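PDB 2BJF: bile salt hydrolase/transferase from Clostridium perfringens, which hydrolyses the amide bond of glycine- and taurine-conjugated bile salts, releasing free bile acids, and also acts as a bile acid amine N-acyltransferase. Local coordinates for residues A[103-106]-A[107-111]; A[246-249]-A[250-253]. All blocks are in the same frame, centred on the assembly; numbering follows the deposited sequence.

Both contacts are local, each made where the chain winds into a helix, so neither closes a long loop. From the N terminus, interaction 1 comes first, at the start of helix 105-112, which is set between strand 47-49, strand 77-82 and helix 116-123. Interaction 2 follows in series, without nesting or crossing, where the loop after helix 225-243 runs into helix 249-257. That helix lies on the antiparallel sheet holding strands 3-8, 275-283 and 288-293, and it also meets a second subunit. The two centres are about 28 Å apart, on opposite sides of the chain's centre, and their nearest atoms are about 14 Å apart.

Interaction 1: residues A[103-106]-A[107-111]; sequences YNFL and LWVLA
The methyl CG2 of V109 is a knob set over one face of the F105 ring, displaced toward the rim, a CH-pi contact in which F105 CE2 is the closest ring atom to V109 CG2, at 3.7 Å. F105 carries its CG anti to the backbone N (chi1 -176°), which lays the ring forward alongside the next turn. The CE1 corner meets the indole obliquely: F105 CE1 is 4.1 Å from W108 CZ3, and the ring planes differ by 35°. The phenyl thus lies under both neighbours, with V109 CG2 over its face and W108 CZ3 beyond CE1 on that same side. On another side of the helix the two leucines L106 and L110 extend in parallel from successive turns, and L106 CD2 presses on L110 CD1 at 3.5 Å; both side chains also reach C78 of strand 77-82.

These are contacts between residues three and four apart in the opening of helix 105-112, a short alpha-helix packed against helix 116-123 in this Ntn-hydrolase fold. W108 N binds N104 O at 2.8 Å. V109 N binds F105 O and L110 N binds L106 O in the same i to i+4 pattern, the last with an N-H...O angle of 163°. Before this pattern is established, a water accepts from L107 N at 3.2 Å and donates to Y103 O, which is also hydrogen-bonded to T66. N104 bends its amide toward L107, placing OD1 3.7 Å from L107 CD2, while that same oxygen is hydrogen-bonded to the hydroxyl of Y64. L123 lies against F105 and W108, V119 against V109, and L48 against N104 and L107. The side chain of L106 is about 7 Å from the bound deoxycholate.

Interaction 2: residues A[246-249]-A[250-253]; sequences SIDL and IEFF
E251 OE2 is gripped by a water 2.7 Å away, which is also 2.8 Å from S246 O, and by R263 NE of the second subunit in a salt bridge. The other oxygen, OE1, is hydrogen-bonded to the hydroxyl of Y294 of that subunit, so both carboxylate oxygens have partners on the neighbouring subunit. The first torsion of E251, with CG beside its own backbone N, brings CG obliquely against D248 OD1, 3.3 Å away; the bend at chi2 (-66°) then turns the acid group back toward S246. The two carboxylates, their planes 18° apart, place D248 OD1 and E251 OE2 4.3 Å from each other. The like charges would tend to raise the proton affinity of either acid, an effect that the salt bridge from R263 of the second subunit to E251 probably reduces. D248 OD2 also has a long, weak ion pair with K10.

D248 leads into helix 249-257, which lies on the antiparallel sheet of the Ntn-hydrolase sandwich, next to helix 225-243. The first turn is loosely bonded: E251 N meets D248 O at 3.1 Å and F252 N meets L249 O at 3.2 Å, both weak. With CG wedged between its backbone N and carbonyl carbon (chi1 52°), D248 turns OD1 alongside I250 CG2, 3.5 Å away. Spanning the first turn, L249 lies along F253, with L249 CD1 4.1 Å from F253 CE2. L249 O lies in the plane of the F253 ring, at its edge by CD2. L249 and F253 pack on C281 of strand 275-283, and F252 reaches L5 and L7 of strand 3-8; I325 of the second subunit lies against L249.

Interaction 1: residues A[103-106]-A[107-111]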
ATOM      1  N   TYR A 103       0.060  -6.987  37.070  1.00 12.27           N
ATOM      2  CA  TYR A 103      -0.005  -5.587  37.503  1.00 12.08           C
ATOM      3  C   TYR A 103       1.286  -5.092  38.164  1.00 11.99           C
ATOM      4  O   TYR A 103       1.537  -3.886  38.212  1.00 12.12           O
ATOM      5  CB  TYR A 103      -1.193  -5.368  38.455  1.00 12.24           C
ATOM      6  CG  TYR A 103      -1.063  -6.087  39.785  1.00 12.22           C
ATOM      7  CD1 TYR A 103      -0.343  -5.522  40.841  1.00 12.01           C
ATOM      8  CD2 TYR A 103      -1.659  -7.330  39.987  1.00 12.40           C
ATOM      9  CE1 TYR A 103      -0.213  -6.180  42.059  1.00 12.29           C
ATOM     10  CE2 TYR A 103      -1.540  -7.994  41.207  1.00 12.18           C
ATOM     11  CZ  TYR A 103      -0.816  -7.414  42.237  1.00 12.26           C
ATOM     12  OH  TYR A 103      -0.690  -8.065  43.442  1.00 12.60           O
ATOM     13  N   ASN A 104       2.090  -6.025  38.674  1.00 11.55           N
ATOM     14  CA  ASN A 104       3.282  -5.686  39.449  1.00 11.16           C
ATOM     15  C   ASN A 104       4.603  -5.841  38.688  1.00 10.84           C
ATOM     16  O   ASN A 104       5.662  -5.494  39.213  1.00 10.71           O
ATOM     17  CB  ASN A 104       3.323  -6.500  40.750  1.00 11.20           C
ATOM     18  CG  ASN A 104       4.181  -5.848  41.827  1.00 11.49           C
ATOM     19  OD1 ASN A 104       4.069  -4.648  42.087  1.00 11.99           O
ATOM     20  ND2 ASN A 104       5.037  -6.641  42.464  1.00 12.00           N
ATOM     21  N   PHE A 105       4.543  -6.345  37.456  1.00 10.52           N
ATOM     22  CA  PHE A 105       5.764  -6.645  36.701  1.00 10.37           C
ATOM     23  C   PHE A 105       6.674  -5.432  36.503  1.00 10.31           C
ATOM     24  O   PHE A 105       7.880  -5.517  36.735  1.00 10.15           O
ATOM     25  CB  PHE A 105       5.455  -7.298  35.348  1.00 10.32           C
ATOM     26  CG  PHE A 105       6.686  -7.706  34.583  1.00 10.54           C
ATOM     27  CD1 PHE A 105       7.304  -8.925  34.834  1.00 10.79           C
ATOM     28  CD2 PHE A 105       7.238  -6.863  33.621  1.00 10.57           C
ATOM     29  CE1 PHE A 105       8.449  -9.303  34.136  1.00 11.00           C
ATOM     30  CE2 PHE A 105       8.380  -7.232  32.915  1.00 10.63           C
ATOM     31  CZ  PHE A 105       8.987  -8.454  33.175  1.00 10.59           C
ATOM     32  N   LEU A 106       6.095  -4.314  36.068  1.00 10.31           N
ATOM     33  CA  LEU A 106       6.875  -3.112  35.789  1.00 10.29           C
ATOM     34  C   LEU A 106       7.607  -2.625  37.043  1.00 10.40           C
ATOM     35  O   LEU A 106       8.813  -2.363  37.003  1.00 10.36           O
ATOM     36  CB  LEU A 106       5.987  -2.012  35.201  1.00 10.43           C
ATOM     37  CG  LEU A 106       6.669  -1.013  34.260  1.00 10.44           C
ATOM     38  CD1 LEU A 106       5.659  -0.401  33.313  1.00 10.87           C
ATOM     39  CD2 LEU A 106       7.411   0.079  35.020  1.00 10.32           C
ATOM     40  N   LEU A 107       6.878  -2.521  38.152  1.00 10.37           N
ATOM     41  CA  LEU A 107       7.467  -2.120  39.428  1.00 10.67           C
ATOM     42  C   LEU A 107       8.511  -3.128  39.917  1.00 10.69           C
ATOM     43  O   LEU A 107       9.538  -2.736  40.468  1.00 10.73           O
ATOM     44  CB  LEU A 107       6.379  -1.903  40.488  1.00 10.64           C
ATOM     45  CG  LEU A 107       6.806  -1.463  41.896  1.00 10.85           C
ATOM     46  CD1 LEU A 107       7.596  -0.155  41.870  1.00 11.12           C
ATOM     47  CD2 LEU A 107       5.593  -1.343  42.805  1.00 10.94           C
ATOM     48  N   TRP A 108       8.249  -4.418  39.703  1.00 10.82           N
ATOM     49  CA  TRP A 108       9.188  -5.478  40.084  1.00 10.87           C
ATOM     50  C   TRP A 108      10.539  -5.313  39.382  1.00 10.78           C
ATOM     51  O   TRP A 108      11.591  -5.505  39.996  1.00 10.74           O
ATOM     52  CB  TRP A 108       8.587  -6.862  39.800  1.00 11.37           C
ATOM     53  CG  TRP A 108       9.531  -8.012  40.027  1.00 11.61           C
ATOM     54  CD1 TRP A 108       9.798  -8.633  41.214  1.00 12.31           C
ATOM     55  CD2 TRP A 108      10.326  -8.679  39.038  1.00 12.00           C
ATOM     56  NE1 TRP A 108      10.711  -9.644  41.025  1.00 12.34           N
ATOM     57  CE2 TRP A 108      11.054  -9.694  39.699  1.00 12.33           C
ATOM     58  CE3 TRP A 108      10.497  -8.516  37.655  1.00 12.21           C
ATOM     59  CZ2 TRP A 108      11.938 -10.545  39.027  1.00 12.05           C
ATOM     60  CZ3 TRP A 108      11.379  -9.362  36.985  1.00 12.29           C
ATOM     61  CH2 TRP A 108      12.087 -10.364  37.674  1.00 12.11           C
ATOM     62  N   VAL A 109      10.500  -4.946  38.102  1.00 10.55           N
ATOM     63  CA  VAL A 109      11.717  -4.697  37.327  1.00 10.47           C
ATOM     64  C   VAL A 109      12.487  -3.494  37.878  1.00 10.39           C
ATOM     65  O   VAL A 109      13.682  -3.591  38.160  1.00 10.50           O
ATOM     66  CB  VAL A 109      11.404  -4.488  35.819  1.00 10.39           C
ATOM     67  CG1 VAL A 109      12.642  -4.014  35.060  1.00 10.39           C
ATOM     68  CG2 VAL A 109      10.869  -5.772  35.203  1.00 10.40           C
ATOM     69  N   LEU A 110      11.790  -2.373  38.041  1.00 10.40           N
ATOM     70  CA  LEU A 110      12.428  -1.111  38.410  1.00 10.38           C
ATOM     71  C   LEU A 110      12.901  -1.064  39.859  1.00 10.57           C
ATOM     72  O   LEU A 110      13.940  -0.477  40.152  1.00 10.72           O
ATOM     73  CB  LEU A 110      11.497   0.070  38.131  1.00 10.31           C
ATOM     74  CG  LEU A 110      11.082   0.300  36.675  1.00 10.17           C
ATOM     75  CD1 LEU A 110      10.214   1.534  36.593  1.00 10.12           C
ATOM     76  CD2 LEU A 110      12.295   0.429  35.758  1.00 10.42           C
ATOM     77  N   ALA A 111      12.134  -1.678  40.755  1.00 10.78           N
ATOM     78  CA  ALA A 111      12.453  -1.643  42.180  1.00 10.90           C
ATOM     79  C   ALA A 111      13.658  -2.505  42.543  1.00 11.05           C
ATOM     80  O   ALA A 111      14.344  -2.226  43.527  1.00 11.09           O
ATOM     81  CB  ALA A 111      11.244  -2.051  43.009  1.00 10.94           C
TER
HETATM   82  O   HOH W   1       3.751  -1.890  38.090  1.00 10.90           O

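Interaction 2: residues A[246-249]-A[250-253]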
ATOM      1  N   SER A 246      22.599  15.342  15.580  1.00 17.58           N
ATOM      2  CA  SER A 246      21.514  16.302  15.785  1.00 17.28           C
ATOM      3  C   SER A 246      20.449  15.801  16.766  1.00 16.77           C
ATOM      4  O   SER A 246      19.548  16.554  17.151  1.00 16.89           O
ATOM      5  CB  SER A 246      20.861  16.666  14.446  1.00 17.43           C
ATOM      6  OG  SER A 246      21.778  17.327  13.593  1.00 18.33           O
ATOM      7  N   ILE A 247      20.552  14.537  17.170  1.00 16.02           N
ATOM      8  CA  ILE A 247      19.533  13.926  18.022  1.00 15.28           C
ATOM      9  C   ILE A 247      19.508  14.544  19.420  1.00 14.94           C
ATOM     10  O   ILE A 247      20.499  14.505  20.152  1.00 14.68           O
ATOM     11  CB  ILE A 247      19.673  12.382  18.101  1.00 15.27           C
ATOM     12  CG1 ILE A 247      19.508  11.762  16.707  1.00 15.14           C
ATOM     13  CG2 ILE A 247      18.642  11.803  19.076  1.00 15.13           C
ATOM     14  CD1 ILE A 247      19.802  10.269  16.627  1.00 15.16           C
ATOM     15  N   ASP A 248      18.363  15.134  19.756  1.00 14.52           N
ATOM     16  CA  ASP A 248      18.106  15.668  21.092  1.00 14.08           C
ATOM     17  C   ASP A 248      16.664  15.364  21.511  1.00 13.60           C
ATOM     18  O   ASP A 248      15.945  14.651  20.803  1.00 13.47           O
ATOM     19  CB  ASP A 248      18.410  17.174  21.158  1.00 14.45           C
ATOM     20  CG  ASP A 248      17.718  17.975  20.057  1.00 14.85           C
ATOM     21  OD1 ASP A 248      16.748  17.481  19.446  1.00 15.60           O
ATOM     22  OD2 ASP A 248      18.150  19.119  19.805  1.00 16.65           O
ATOM     23  N   LEU A 249      16.249  15.917  22.650  1.00 12.91           N
ATOM     24  CA  LEU A 249      14.944  15.621  23.246  1.00 12.30           C
ATOM     25  C   LEU A 249      13.761  15.729  22.278  1.00 11.99           C
ATOM     26  O   LEU A 249      12.933  14.819  22.201  1.00 11.82           O
ATOM     27  CB  LEU A 249      14.701  16.508  24.474  1.00 12.33           C
ATOM     28  CG  LEU A 249      13.412  16.301  25.276  1.00 12.30           C
ATOM     29  CD1 LEU A 249      13.322  14.886  25.836  1.00 12.60           C
ATOM     30  CD2 LEU A 249      13.317  17.323  26.397  1.00 12.26           C
ATOM     31  N   ILE A 250      13.685  16.834  21.540  1.00 11.49           N
ATOM     32  CA  ILE A 250      12.531  17.086  20.676  1.00 11.26           C
ATOM     33  C   ILE A 250      12.404  16.077  19.524  1.00 10.99           C
ATOM     34  O   ILE A 250      11.295  15.777  19.083  1.00 10.91           O
ATOM     35  CB  ILE A 250      12.479  18.565  20.167  1.00 11.26           C
ATOM     36  CG1 ILE A 250      11.060  18.946  19.723  1.00 11.58           C
ATOM     37  CG2 ILE A 250      13.498  18.819  19.054  1.00 11.56           C
ATOM     38  CD1 ILE A 250      10.020  18.920  20.837  1.00 11.56           C
ATOM     39  N   GLU A 251      13.538  15.537  19.071  1.00 10.87           N
ATOM     40  CA  GLU A 251      13.552  14.545  17.990  1.00 10.66           C
ATOM     41  C   GLU A 251      12.776  13.281  18.360  1.00 10.59           C
ATOM     42  O   GLU A 251      12.109  12.676  17.513  1.00 10.54           O
ATOM     43  CB  GLU A 251      14.988  14.177  17.597  1.00 10.78           C
ATOM     44  CG  GLU A 251      15.843  15.333  17.070  1.00 10.78           C
ATOM     45  CD  GLU A 251      15.371  15.902  15.736  1.00 10.81           C
ATOM     46  OE1 GLU A 251      14.380  15.404  15.162  1.00 11.31           O
ATOM     47  OE2 GLU A 251      16.009  16.861  15.258  1.00 11.73           O
ATOM     48  N   PHE A 252      12.877  12.893  19.630  1.00 10.53           N
ATOM     49  CA  PHE A 252      12.132  11.768  20.187  1.00 10.31           C
ATOM     50  C   PHE A 252      10.631  11.959  19.959  1.00 10.31           C
ATOM     51  O   PHE A 252       9.939  11.043  19.516  1.00 10.38           O
ATOM     52  CB  PHE A 252      12.444  11.647  21.684  1.00 10.31           C
ATOM     53  CG  PHE A 252      11.933  10.388  22.325  1.00 10.06           C
ATOM     54  CD1 PHE A 252      12.769   9.287  22.479  1.00 10.48           C
ATOM     55  CD2 PHE A 252      10.629  10.315  22.813  1.00 10.48           C
ATOM     56  CE1 PHE A 252      12.309   8.120  23.085  1.00 10.50           C
ATOM     57  CE2 PHE A 252      10.160   9.152  23.420  1.00 10.42           C
ATOM     58  CZ  PHE A 252      11.002   8.053  23.553  1.00 10.39           C
ATOM     59  N   PHE A 253      10.144  13.165  20.246  1.00 10.21           N
ATOM     60  CA  PHE A 253       8.729  13.491  20.089  1.00 10.11           C
ATOM     61  C   PHE A 253       8.304  13.556  18.623  1.00 10.20           C
ATOM     62  O   PHE A 253       7.197  13.139  18.280  1.00 10.29           O
ATOM     63  CB  PHE A 253       8.392  14.790  20.830  1.00 10.00           C
ATOM     64  CG  PHE A 253       8.357  14.633  22.327  1.00  9.92           C
ATOM     65  CD1 PHE A 253       7.147  14.434  22.988  1.00 10.31           C
ATOM     66  CD2 PHE A 253       9.533  14.665  23.073  1.00 10.11           C
ATOM     67  CE1 PHE A 253       7.110  14.276  24.374  1.00  9.52           C
ATOM     68  CE2 PHE A 253       9.506  14.508  24.459  1.00  9.85           C
ATOM     69  CZ  PHE A 253       8.291  14.313  25.110  1.00  9.88           C
TER
HETATM   70  O   HOH W   2      17.526  18.419  16.851  1.00 30.44           O